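Local atomic coordinates of putative uncharacterized protein (Methanosarcina barkeri str. Fusaro, PDB entry 3P43), a protein that probably acts as a manganese-dependent 3'-phosphoesterase of the LigD family, trimming damaged or modified 3' ends of DNA during repair. Residues P30-Q35 / Y44-E49. Residues are numbered along the deposited sequence; the frame is centred on the assembly and turned at random.
Sequences PIFVVQ and YDFRLE. With MN (manganese (II) ion), chain B.
Ile31 and Glu49 open an antiparallel beta hairpin of the phosphoesterase beta barrel, formed by strands 31-38 and 42-50. Ile31 O accepts a hydrogen bond from Glu49 N, while the extended Glu49 side chain reaches across to the neighbouring strand, where its OE1 accepts from Ile31 N at 3.1 Å from above the carboxylate plane; a glutamate suits this end because its carboxylate takes the place Glu49 O would fill if the ladder continued. Phe32 points to the apolar face with Phe46 and Leu48: its CB meets Leu48 CD2 at 3.9 Å, and Leu122 of strand 117-123 touches both phenylalanines. Val33, on the other face, exchanges two backbone hydrogen bonds with Arg47 and lays CG1 alongside the arginine's aliphatic stem, 3.5 Å from Arg47 CB. Val34 returns to the apolar face and splits its methyls: CG1, anti to the backbone N (chi1 174°), reaches the edge of the Tyr44 ring, and CG2 meets the Phe46 ring edge at CD1, 3.7 Å away. Gln35 pairs with Asp45, whose carboxylate binds manganese together with His37 and His43. Arg47 NE reaches Gln35 OE1 at 2.8 Å, fairly straight (158°) and in the guanidinium plane; the bond from Arg47 NH2 to Gln35 OE1, 3.1 Å, is more bent, and the amide and guanidinium planes stand 83° apart. Glutamine suits the place, since its NE2 also donates to the Tyr83 and Phe86 carbonyls. A leucine in place of Arg47 would probably leave buried Gln35 OE1 without either donor and remove a positive charge near the metal-binding carboxylate. Asp45 CB sits 3.5 Å above the guanidinium plane of Arg47, toward its rim, and Arg47 NH2 stays 3.7 Å from Asp45 OD2, a long salt bridge with that oxygen well out of the plane.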
ATOM      1  N   PRO A  30       3.036  -2.498  14.526  1.00 23.14           N
ATOM      2  CA  PRO A  30       2.296  -1.698  13.548  1.00 22.83           C
ATOM      3  C   PRO A  30       1.826  -2.646  12.454  1.00 21.97           C
ATOM      4  O   PRO A  30       2.441  -3.691  12.272  1.00 18.06           O
ATOM      5  CB  PRO A  30       3.354  -0.742  13.003  1.00 18.05           C
ATOM      6  CG  PRO A  30       4.629  -1.432  13.208  1.00 21.26           C
ATOM      7  CD  PRO A  30       4.483  -2.231  14.472  1.00 27.06           C
ATOM      8  N   ILE A  31       0.754  -2.311  11.750  1.00 17.92           N
ATOM      9  CA  ILE A  31       0.218  -3.246  10.774  1.00 19.23           C
ATOM     10  C   ILE A  31       0.255  -2.706   9.350  1.00 15.98           C
ATOM     11  O   ILE A  31       0.346  -1.500   9.131  1.00 16.10           O
ATOM     12  CB  ILE A  31      -1.224  -3.676  11.121  1.00 20.83           C
ATOM     13  CG1 ILE A  31      -2.209  -2.542  10.847  1.00 19.68           C
ATOM     14  CG2 ILE A  31      -1.313  -4.166  12.567  1.00 22.88           C
ATOM     15  CD1 ILE A  31      -3.634  -2.898  11.180  1.00 30.02           C
ATOM     16  N   PHE A  32       0.199  -3.618   8.385  1.00 16.63           N
ATOM     17  CA  PHE A  32       0.069  -3.244   6.991  1.00 13.56           C
ATOM     18  C   PHE A  32      -1.131  -3.990   6.445  1.00 17.49           C
ATOM     19  O   PHE A  32      -1.466  -5.081   6.920  1.00 14.75           O
ATOM     20  CB  PHE A  32       1.351  -3.560   6.193  1.00 13.52           C
ATOM     21  CG  PHE A  32       1.415  -4.969   5.639  1.00 13.59           C
ATOM     22  CD1 PHE A  32       0.874  -5.269   4.399  1.00 15.78           C
ATOM     23  CD2 PHE A  32       2.046  -5.982   6.346  1.00 12.98           C
ATOM     24  CE1 PHE A  32       0.931  -6.558   3.886  1.00 13.66           C
ATOM     25  CE2 PHE A  32       2.115  -7.266   5.842  1.00 15.05           C
ATOM     26  CZ  PHE A  32       1.557  -7.560   4.610  1.00 14.79           C
ATOM     27  N   VAL A  33      -1.800  -3.387   5.473  1.00 14.44           N
ATOM     28  CA  VAL A  33      -2.924  -4.043   4.820  1.00 14.99           C
ATOM     29  C   VAL A  33      -2.850  -3.800   3.322  1.00 15.09           C
ATOM     30  O   VAL A  33      -2.354  -2.768   2.863  1.00 11.45           O
ATOM     31  CB  VAL A  33      -4.285  -3.558   5.366  1.00 17.52           C
ATOM     32  CG1 VAL A  33      -4.546  -2.131   4.941  1.00 18.94           C
ATOM     33  CG2 VAL A  33      -5.417  -4.472   4.894  1.00 17.60           C
ATOM     34  N   VAL A  34      -3.312  -4.783   2.564  1.00 16.12           N
ATOM     35  CA  VAL A  34      -3.472  -4.634   1.136  1.00 14.04           C
ATOM     36  C   VAL A  34      -4.931  -4.933   0.813  1.00 17.44           C
ATOM     37  O   VAL A  34      -5.419  -6.038   1.050  1.00 16.45           O
ATOM     38  CB  VAL A  34      -2.565  -5.594   0.359  1.00 14.55           C
ATOM     39  CG1 VAL A  34      -2.872  -5.514  -1.132  1.00 18.74           C
ATOM     40  CG2 VAL A  34      -1.102  -5.292   0.630  1.00 12.02           C
ATOM     41  N   GLN A  35      -5.628  -3.934   0.292  1.00 14.77           N
ATOM     42  CA  GLN A  35      -7.013  -4.108  -0.113  1.00 15.33           C
ATOM     43  C   GLN A  35      -7.147  -4.034  -1.631  1.00 18.34           C
ATOM     44  O   GLN A  35      -6.746  -3.050  -2.257  1.00 21.12           O
ATOM     45  CB  GLN A  35      -7.902  -3.054   0.561  1.00 16.78           C
ATOM     46  CG  GLN A  35      -8.344  -3.429   1.980  1.00 17.70           C
ATOM     47  CD  GLN A  35      -8.693  -2.217   2.822  1.00 21.36           C
ATOM     48  OE1 GLN A  35      -8.152  -1.134   2.611  1.00 22.33           O
ATOM     49  NE2 GLN A  35      -9.589  -2.397   3.792  1.00 18.83           N
ATOM     50  N   TYR A  44      -5.016  -2.097  -6.336  1.00 16.45           N
ATOM     51  CA  TYR A  44      -4.726  -2.535  -4.984  1.00 14.55           C
ATOM     52  C   TYR A  44      -4.268  -1.370  -4.138  1.00 16.45           C
ATOM     53  O   TYR A  44      -3.379  -0.612  -4.521  1.00 16.24           O
ATOM     54  CB  TYR A  44      -3.683  -3.654  -4.987  1.00 17.90           C
ATOM     55  CG  TYR A  44      -4.212  -4.955  -5.551  1.00 19.75           C
ATOM     56  CD1 TYR A  44      -4.574  -6.000  -4.711  1.00 16.60           C
ATOM     57  CD2 TYR A  44      -4.360  -5.132  -6.924  1.00 16.26           C
ATOM     58  CE1 TYR A  44      -5.067  -7.189  -5.216  1.00 17.54           C
ATOM     59  CE2 TYR A  44      -4.855  -6.324  -7.443  1.00 16.82           C
ATOM     60  CZ  TYR A  44      -5.206  -7.347  -6.583  1.00 17.70           C
ATOM     61  OH  TYR A  44      -5.694  -8.533  -7.078  1.00 18.08           O
ATOM     62  N   ASP A  45      -4.902  -1.214  -2.987  1.00 16.27           N
ATOM     63  CA  ASP A  45      -4.494  -0.181  -2.056  1.00 18.30           C
ATOM     64  C   ASP A  45      -3.544  -0.789  -1.036  1.00 16.53           C
ATOM     65  O   ASP A  45      -3.879  -1.757  -0.352  1.00 14.39           O
ATOM     66  CB  ASP A  45      -5.708   0.466  -1.397  1.00 16.75           C
ATOM     67  CG  ASP A  45      -6.520   1.285  -2.376  1.00 20.20           C
ATOM     68  OD1 ASP A  45      -5.949   2.204  -2.995  1.00 21.87           O
ATOM     69  OD2 ASP A  45      -7.723   1.012  -2.537  1.00 18.33           O
ATOM     70  N   PHE A  46      -2.338  -0.233  -0.988  1.00 14.80           N
ATOM     71  CA  PHE A  46      -1.306  -0.669  -0.066  1.00 14.66           C
ATOM     72  C   PHE A  46      -1.197   0.351   1.072  1.00 15.83           C
ATOM     73  O   PHE A  46      -0.972   1.533   0.827  1.00 14.05           O
ATOM     74  CB  PHE A  46       0.032  -0.802  -0.805  1.00 13.89           C
ATOM     75  CG  PHE A  46       1.175  -1.166   0.086  1.00 12.66           C
ATOM     76  CD1 PHE A  46       1.325  -2.463   0.543  1.00 12.05           C
ATOM     77  CD2 PHE A  46       2.092  -0.211   0.478  1.00 13.31           C
ATOM     78  CE1 PHE A  46       2.369  -2.800   1.371  1.00 14.41           C
ATOM     79  CE2 PHE A  46       3.142  -0.545   1.305  1.00 15.29           C
ATOM     80  CZ  PHE A  46       3.279  -1.840   1.758  1.00 11.95           C
ATOM     81  N   ARG A  47      -1.367  -0.109   2.307  1.00 13.58           N
ATOM     82  CA  ARG A  47      -1.430   0.794   3.453  1.00 14.83           C
ATOM     83  C   ARG A  47      -0.476   0.393   4.568  1.00 15.95           C
ATOM     84  O   ARG A  47      -0.402  -0.776   4.945  1.00 15.78           O
ATOM     85  CB  ARG A  47      -2.848   0.837   4.020  1.00 15.82           C
ATOM     86  CG  ARG A  47      -3.940   1.073   2.998  1.00 17.55           C
ATOM     87  CD  ARG A  47      -5.273   1.241   3.698  1.00 17.15           C
ATOM     88  NE  ARG A  47      -6.384   0.996   2.797  1.00 20.91           N
ATOM     89  CZ  ARG A  47      -6.828   1.878   1.913  1.00 18.79           C
ATOM     90  NH1 ARG A  47      -6.245   3.066   1.819  1.00 21.15           N
ATOM     91  NH2 ARG A  47      -7.849   1.569   1.125  1.00 18.55           N
ATOM     92  N   LEU A  48       0.233   1.380   5.106  1.00 14.78           N
ATOM     93  CA  LEU A  48       1.157   1.171   6.216  1.00 15.59           C
ATOM     94  C   LEU A  48       0.710   1.998   7.410  1.00 14.87           C
ATOM     95  O   LEU A  48       0.417   3.190   7.274  1.00 12.62           O
ATOM     96  CB  LEU A  48       2.570   1.615   5.830  1.00 15.24           C
ATOM     97  CG  LEU A  48       3.347   0.805   4.798  1.00 14.08           C
ATOM     98  CD1 LEU A  48       4.615   1.551   4.402  1.00 14.07           C
ATOM     99  CD2 LEU A  48       3.679  -0.584   5.330  1.00 16.13           C
ATOM    100  N   GLU A  49       0.659   1.373   8.579  1.00 12.83           N
ATOM    101  CA  GLU A  49       0.333   2.110   9.792  1.00 17.38           C
ATOM    102  C   GLU A  49       1.514   2.970  10.198  1.00 17.43           C
ATOM    103  O   GLU A  49       2.590   2.459  10.508  1.00 18.95           O
ATOM    104  CB  GLU A  49      -0.043   1.181  10.946  1.00 17.85           C
ATOM    105  CG  GLU A  49      -0.249   1.933  12.259  1.00 24.69           C
ATOM    106  CD  GLU A  49      -0.597   1.025  13.420  1.00 26.64           C
ATOM    107  OE1 GLU A  49      -0.963  -0.144  13.175  1.00 26.75           O
ATOM    108  OE2 GLU A  49      -0.512   1.487  14.580  1.00 27.55           O
TER
HETATM  109 MN    MN B 152      -8.415   2.604  -3.940  1.00 21.87          MN